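Local coordinates for protein serine hydrolase CCSP0084 (Cycloclasticus sp. P1, PDB 4I3F) that probably hydrolyses carbon-carbon bonds of meta-cleavage products, and perhaps esters, as a serine hydrolase of the alpha/beta hydrolase fold, at residues K43-P55 with Q118-T131. Residues are numbered along the deposited sequence; the frame is centred on the assembly and turned at random. Where two conformers were deposited one is given.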
ATOM      1  N   LYS A  43      22.381   3.583   3.972  1.00 23.56           N
ATOM      2  CA  LYS A  43      22.477   2.362   3.163  1.00 24.46           C
ATOM      3  C   LYS A  43      22.458   2.649   1.656  1.00 25.37           C
ATOM      4  O   LYS A  43      21.886   3.644   1.210  1.00 28.44           O
ATOM      5  CB  LYS A  43      21.353   1.379   3.522  1.00 21.10           C
ATOM      6  CG  LYS A  43      21.271   1.030   5.010  1.00 25.71           C
ATOM      7  CD  LYS A  43      22.545   0.365   5.509  1.00 25.23           C
ATOM      8  CE  LYS A  43      22.479   0.099   7.002  1.00 31.29           C
ATOM      9  NZ  LYS A  43      23.675  -0.649   7.495  1.00 34.23           N
ATOM     10  N   ASP A  44      23.067   1.757   0.878  1.00 28.43           N
ATOM     11  CA  ASP A  44      23.261   1.992  -0.552  1.00 26.24           C
ATOM     12  C   ASP A  44      22.053   1.628  -1.419  1.00 26.92           C
ATOM     13  O   ASP A  44      21.823   2.237  -2.463  1.00 26.19           O
ATOM     14  CB  ASP A  44      24.502   1.245  -1.046  1.00 33.79           C
ATOM     15  CG  ASP A  44      25.760   1.624  -0.281  1.00 43.75           C
ATOM     16  OD1 ASP A  44      25.883   2.795   0.146  1.00 43.26           O
ATOM     17  OD2 ASP A  44      26.624   0.740  -0.104  1.00 44.08           O
ATOM     18  N   THR A  45      21.280   0.636  -0.992  1.00 18.58           N
ATOM     19  CA  THR A  45      20.138   0.186  -1.785  1.00 14.19           C
ATOM     20  C   THR A  45      18.852   0.593  -1.076  1.00 16.90           C
ATOM     21  O   THR A  45      18.745   0.457   0.148  1.00 16.46           O
ATOM     22  CB  THR A  45      20.165  -1.332  -1.991  1.00 18.44           C
ATOM     23  OG1 THR A  45      21.411  -1.714  -2.593  1.00 26.51           O
ATOM     24  CG2 THR A  45      19.003  -1.779  -2.874  1.00 17.18           C
ATOM     25  N   SER A  46      17.884   1.103  -1.831  1.00 14.94           N
ATOM     26  CA  SER A  46      16.661   1.618  -1.219  1.00 12.87           C
ATOM     27  C   SER A  46      15.434   0.737  -1.438  1.00 14.93           C
ATOM     28  O   SER A  46      15.386  -0.070  -2.370  1.00 12.73           O
ATOM     29  CB  SER A  46      16.379   3.049  -1.690  1.00 14.74           C
ATOM     30  OG  SER A  46      16.171   3.103  -3.087  1.00 18.87           O
ATOM     31  N   ILE A  47      14.453   0.896  -0.545  1.00 12.55           N
ATOM     32  CA  ILE A  47      13.135   0.286  -0.691  1.00  9.46           C
ATOM     33  C   ILE A  47      12.102   1.387  -0.480  1.00 10.60           C
ATOM     34  O   ILE A  47      12.157   2.109   0.522  1.00 11.82           O
ATOM     35  CB  ILE A  47      12.876  -0.814   0.358  1.00 10.76           C
ATOM     36  CG1 ILE A  47      13.978  -1.871   0.357  1.00 11.39           C
ATOM     37  CG2 ILE A  47      11.521  -1.471   0.117  1.00 13.38           C
ATOM     38  CD1 ILE A  47      13.858  -2.860   1.526  1.00 12.16           C
ATOM     39  N   LEU A  48      11.187   1.527  -1.437  1.00  9.00           N
ATOM     40  CA  LEU A  48      10.071   2.467  -1.333  1.00  9.63           C
ATOM     41  C   LEU A  48       8.858   1.655  -0.904  1.00 11.64           C
ATOM     42  O   LEU A  48       8.495   0.690  -1.574  1.00 12.55           O
ATOM     43  CB  LEU A  48       9.806   3.119  -2.696  1.00  9.91           C
ATOM     44  CG  LEU A  48       8.585   4.048  -2.811  1.00  7.91           C
ATOM     45  CD1 LEU A  48       8.738   5.254  -1.895  1.00  7.62           C
ATOM     46  CD2 LEU A  48       8.368   4.504  -4.247  1.00  8.56           C
ATOM     47  N   LEU A  49       8.242   2.028   0.218  1.00  9.63           N
ATOM     48  CA  LEU A  49       7.104   1.271   0.743  1.00  7.60           C
ATOM     49  C   LEU A  49       5.828   2.085   0.608  1.00 10.95           C
ATOM     50  O   LEU A  49       5.750   3.218   1.099  1.00 12.48           O
ATOM     51  CB  LEU A  49       7.328   0.889   2.216  1.00  9.71           C
ATOM     52  CG  LEU A  49       8.504  -0.068   2.449  1.00 13.09           C
ATOM     53  CD1 LEU A  49       9.718   0.702   2.942  1.00 12.49           C
ATOM     54  CD2 LEU A  49       8.142  -1.183   3.413  1.00 15.17           C
ATOM     55  N   LEU A  50       4.828   1.504  -0.048  1.00  8.05           N
ATOM     56  CA  LEU A  50       3.583   2.218  -0.341  1.00 10.94           C
ATOM     57  C   LEU A  50       2.417   1.580   0.405  1.00 11.32           C
ATOM     58  O   LEU A  50       2.090   0.403   0.190  1.00 11.40           O
ATOM     59  CB  LEU A  50       3.321   2.239  -1.856  1.00  9.15           C
ATOM     60  CG  LEU A  50       4.412   2.873  -2.725  1.00 12.67           C
ATOM     61  CD1 LEU A  50       4.005   2.892  -4.200  1.00 13.09           C
ATOM     62  CD2 LEU A  50       4.718   4.284  -2.242  1.00 10.53           C
ATOM     63  N   HIS A  51       1.793   2.363   1.285  1.00  9.76           N
ATOM     64  CA  HIS A  51       0.738   1.878   2.177  1.00  8.83           C
ATOM     65  C   HIS A  51      -0.617   1.639   1.488  1.00 10.69           C
ATOM     66  O   HIS A  51      -0.774   1.931   0.300  1.00 11.00           O
ATOM     67  CB  HIS A  51       0.576   2.862   3.332  1.00 10.69           C
ATOM     68  CG  HIS A  51      -0.022   4.175   2.934  1.00  9.29           C
ATOM     69  ND1 HIS A  51       0.689   5.358   2.948  1.00 16.59           N
ATOM     70  CD2 HIS A  51      -1.278   4.498   2.548  1.00  8.81           C
ATOM     71  CE1 HIS A  51      -0.104   6.347   2.572  1.00  8.44           C
ATOM     72  NE2 HIS A  51      -1.299   5.852   2.319  1.00 15.84           N
ATOM     73  N   GLY A  52      -1.578   1.093   2.237  1.00 10.62           N
ATOM     74  CA  GLY A  52      -2.892   0.755   1.706  1.00 14.83           C
ATOM     75  C   GLY A  52      -3.931   1.853   1.835  1.00 17.14           C
ATOM     76  O   GLY A  52      -3.590   3.011   2.071  1.00 15.09           O
ATOM     77  N   SER A  53      -5.206   1.502   1.687  1.00 14.60           N
ATOM     78  CA  SER A  53      -6.248   2.522   1.642  1.00 11.86           C
ATOM     79  C   SER A  53      -7.357   2.352   2.683  1.00 17.58           C
ATOM     80  O   SER A  53      -8.524   2.649   2.407  1.00 19.87           O
ATOM     81  CB  SER A  53      -6.856   2.596   0.235  1.00 18.89           C
ATOM     82  OG  SER A  53      -7.286   1.311  -0.207  1.00 22.07           O
ATOM     83  N   GLY A  54      -7.006   1.888   3.878  1.00 18.90           N
ATOM     84  CA  GLY A  54      -7.962   1.929   4.970  1.00 22.90           C
ATOM     85  C   GLY A  54      -8.267   3.388   5.265  1.00 25.25           C
ATOM     86  O   GLY A  54      -7.434   4.252   5.007  1.00 19.68           O
ATOM     87  N   PRO A  55      -9.476   3.687   5.759  1.00 29.14           N
ATOM     88  CA  PRO A  55      -9.719   5.078   6.159  1.00 24.07           C
ATOM     89  C   PRO A  55      -8.697   5.538   7.203  1.00 25.83           C
ATOM     90  O   PRO A  55      -8.385   4.797   8.138  1.00 23.11           O
ATOM     91  CB  PRO A  55     -11.117   5.020   6.775  1.00 31.43           C
ATOM     92  CG  PRO A  55     -11.783   3.869   6.079  1.00 27.82           C
ATOM     93  CD  PRO A  55     -10.699   2.863   5.814  1.00 27.91           C
ATOM     94  N   GLN A 118      17.169   4.158  -9.064  1.00 15.28           N
ATOM     95  CA  GLN A 118      16.432   2.896  -9.015  1.00 13.03           C
ATOM     96  C   GLN A 118      16.187   2.477  -7.577  1.00 12.09           C
ATOM     97  O   GLN A 118      17.060   2.662  -6.718  1.00 13.49           O
ATOM     98  CB  GLN A 118      17.212   1.789  -9.722  1.00 17.08           C
ATOM     99  CG  GLN A 118      17.423   1.994 -11.210  1.00 21.95           C
ATOM    100  CD  GLN A 118      17.841   0.708 -11.906  1.00 33.22           C
ATOM    101  OE1 GLN A 118      18.815   0.065 -11.512  1.00 28.19           O
ATOM    102  NE2 GLN A 118      17.091   0.316 -12.931  1.00 28.98           N
ATOM    103  N   THR A 119      15.023   1.888  -7.327  1.00 13.21           N
ATOM    104  CA  THR A 119      14.658   1.453  -5.978  1.00 14.79           C
ATOM    105  C   THR A 119      13.909   0.117  -5.988  1.00 16.33           C
ATOM    106  O   THR A 119      13.225  -0.210  -6.964  1.00 11.30           O
ATOM    107  CB  THR A 119      13.799   2.534  -5.270  1.00 12.67           C
ATOM    108  OG1 THR A 119      13.606   2.182  -3.894  1.00 13.78           O
ATOM    109  CG2 THR A 119      12.434   2.676  -5.943  1.00  9.47           C
ATOM    110  N   HIS A 120      14.054  -0.666  -4.918  1.00 11.89           N
ATOM    111  CA  HIS A 120      13.116  -1.757  -4.675  1.00  9.39           C
ATOM    112  C   HIS A 120      11.801  -1.134  -4.231  1.00 10.10           C
ATOM    113  O   HIS A 120      11.774   0.024  -3.809  1.00 11.43           O
ATOM    114  CB  HIS A 120      13.614  -2.697  -3.570  1.00 10.00           C
ATOM    115  CG  HIS A 120      14.833  -3.500  -3.923  1.00 12.53           C
ATOM    116  ND1 HIS A 120      14.962  -4.205  -5.102  1.00 14.90           N
ATOM    117  CD2 HIS A 120      15.960  -3.749  -3.212  1.00 10.36           C
ATOM    118  CE1 HIS A 120      16.125  -4.835  -5.110  1.00 15.07           C
ATOM    119  NE2 HIS A 120      16.750  -4.576  -3.975  1.00 13.26           N
ATOM    120  N   ILE A 121      10.713  -1.893  -4.291  1.00  8.57           N
ATOM    121  CA  ILE A 121       9.406  -1.341  -3.946  1.00  6.84           C
ATOM    122  C   ILE A 121       8.502  -2.390  -3.298  1.00  9.94           C
ATOM    123  O   ILE A 121       8.535  -3.572  -3.667  1.00 10.61           O
ATOM    124  CB  ILE A 121       8.746  -0.661  -5.195  1.00  7.54           C
ATOM    125  CG1 ILE A 121       7.407  -0.004  -4.843  1.00  9.40           C
ATOM    126  CG2 ILE A 121       8.644  -1.643  -6.380  1.00 10.02           C
ATOM    127  CD1 ILE A 121       6.895   0.948  -5.934  1.00 10.27           C
ATOM    128  N   VAL A 122       7.741  -1.952  -2.295  1.00  9.76           N
ATOM    129  CA  VAL A 122       6.762  -2.799  -1.613  1.00  7.35           C
ATOM    130  C   VAL A 122       5.441  -2.054  -1.638  1.00 11.31           C
ATOM    131  O   VAL A 122       5.404  -0.855  -1.347  1.00  9.72           O
ATOM    132  CB  VAL A 122       7.137  -3.042  -0.139  1.00 11.25           C
ATOM    133  CG1 VAL A 122       6.101  -3.953   0.541  1.00  9.88           C
ATOM    134  CG2 VAL A 122       8.517  -3.681  -0.027  1.00 11.65           C
ATOM    135  N   GLY A 123       4.360  -2.742  -1.989  1.00  9.30           N
ATOM    136  CA  GLY A 123       3.060  -2.091  -2.001  1.00 12.03           C
ATOM    137  C   GLY A 123       1.924  -2.917  -1.437  1.00 11.67           C
ATOM    138  O   GLY A 123       1.736  -4.086  -1.814  1.00 10.97           O
ATOM    139  N   ASN A 124       1.161  -2.301  -0.534  1.00  8.64           N
ATOM    140  CA  ASN A 124      -0.016  -2.913   0.069  1.00  8.21           C
ATOM    141  C   ASN A 124      -1.278  -2.429  -0.616  1.00  8.47           C
ATOM    142  O   ASN A 124      -1.495  -1.231  -0.718  1.00 10.74           O
ATOM    143  CB  ASN A 124      -0.085  -2.548   1.562  1.00 13.36           C
ATOM    144  CG  ASN A 124      -1.457  -2.828   2.193  1.00 20.05           C
ATOM    145  OD1 ASN A 124      -2.263  -3.604   1.673  1.00 19.10           O
ATOM    146  ND2 ASN A 124      -1.718  -2.198   3.339  1.00 18.46           N
ATOM    147  N   SER A 125      -2.122  -3.364  -1.063  1.00 11.15           N
ATOM    148  CA  SER A 125      -3.447  -3.023  -1.588  1.00 11.97           C
ATOM    149  C   SER A 125      -3.381  -1.922  -2.632  1.00 13.98           C
ATOM    150  O   SER A 125      -2.800  -2.097  -3.702  1.00 13.40           O
ATOM    151  CB  SER A 125      -4.378  -2.612  -0.443  1.00 21.12           C
ATOM    152  OG  SER A 125      -5.641  -2.191  -0.925  1.00 31.92           O
ATOM    153  N   MET A 126      -3.976  -0.784  -2.302  1.00 12.37           N
ATOM    154  CA  MET A 126      -3.927   0.384  -3.172  0.50 11.73           C
ATOM    155  C   MET A 126      -2.495   0.712  -3.554  1.00 14.49           C
ATOM    156  O   MET A 126      -2.203   0.972  -4.723  1.00 11.71           O
ATOM    157  CB  MET A 126      -4.578   1.589  -2.497  0.50 12.52           C
ATOM    158  CG  MET A 126      -4.529   2.873  -3.320  0.50 14.31           C
ATOM    159  SD  MET A 126      -3.018   3.830  -3.096  0.50  8.98           S
ATOM    160  CE  MET A 126      -3.074   4.191  -1.339  0.50  7.57           C
ATOM    161  N   GLY A 127      -1.596   0.682  -2.570  1.00 11.00           N
ATOM    162  CA  GLY A 127      -0.177   0.922  -2.823  1.00 12.30           C
ATOM    163  C   GLY A 127       0.454  -0.127  -3.733  1.00  9.58           C
ATOM    164  O   GLY A 127       1.405   0.170  -4.472  1.00 10.45           O
ATOM    165  N   GLY A 128      -0.052  -1.356  -3.669  1.00  8.14           N
ATOM    166  CA  GLY A 128       0.374  -2.407  -4.583  1.00 11.57           C
ATOM    167  C   GLY A 128      -0.119  -2.130  -5.992  1.00 10.32           C
ATOM    168  O   GLY A 128       0.572  -2.427  -6.978  1.00 10.82           O
ATOM    169  N   GLY A 129      -1.327  -1.579  -6.096  1.00 10.91           N
ATOM    170  CA  GLY A 129      -1.837  -1.157  -7.393  1.00 12.28           C
ATOM    171  C   GLY A 129      -0.978  -0.053  -7.991  1.00 13.74           C
ATOM    172  O   GLY A 129      -0.613  -0.101  -9.177  1.00 11.61           O
ATOM    173  N   VAL A 130      -0.660   0.945  -7.176  1.00 11.67           N
ATOM    174  CA  VAL A 130       0.229   2.019  -7.612  1.00 14.02           C
ATOM    175  C   VAL A 130       1.573   1.443  -8.043  1.00 10.09           C
ATOM    176  O   VAL A 130       2.152   1.875  -9.050  1.00 10.56           O
ATOM    177  CB  VAL A 130       0.418   3.092  -6.504  1.00 10.14           C
ATOM    178  CG1 VAL A 130       1.422   4.145  -6.940  1.00  9.18           C
ATOM    179  CG2 VAL A 130      -0.924   3.757  -6.183  1.00 15.07           C
ATOM    180  N   THR A 131       2.060   0.449  -7.294  1.00 10.04           N
ATOM    181  CA  THR A 131       3.308  -0.226  -7.654  1.00  7.97           C
ATOM    182  C   THR A 131       3.218  -0.832  -9.045  1.00 12.89           C
ATOM    183  O   THR A 131       4.129  -0.668  -9.857  1.00  8.90           O
ATOM    184  CB  THR A 131       3.680  -1.327  -6.638  1.00  8.41           C
ATOM    185  OG1 THR A 131       3.916  -0.728  -5.355  1.00  7.78           O
ATOM    186  CG2 THR A 131       4.928  -2.068  -7.085  1.00  8.51           C
TER
HETATM  187  O   HOH W   1      18.519   1.260  -4.753  1.00 24.24           O
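L50 pushes its CD1 methyl into a hollow built by I121, G127, V130 and T131, 3.9 Å from I121 CD1 and 4.0 Å from V130 CG1. I121 and V130 give it a greasy wall that suits a branched apolar side chain; T131 OG1 donates its hydrogen bond to G127 O, so neither oxygen needs L50. G123, lacking a side chain, leaves room for T131. G127 is just as apt: a beta carbon there would strike L50 O and H51 O. These glycines flank S125 in a GxSxG pattern, consistent with the nucleophile elbow of alpha/beta hydrolases, a strained turn (S125 phi 50°) from strand 119-124 into its helix. That strand runs parallel to 46-50, and N124 N meets L50 O almost straight (2.9 Å, 173°). On their sheet face, the CG2 methyls of I47 and V122 touch at 3.7 Å, with L49 alongside V122. Near the strand starts, S46 OG lies 2.8 Å from T119 OG1, probably hydrogen-bonded to it. With OG1 trans to its own nitrogen (chi1 -172°), T119 donates in the carbonyl plane to H120 O, which also accepts from L48 N, tilted from that plane. A valine in place of T119 would probably leave the buried S46 hydroxyl without this mate and H120 O one donor short.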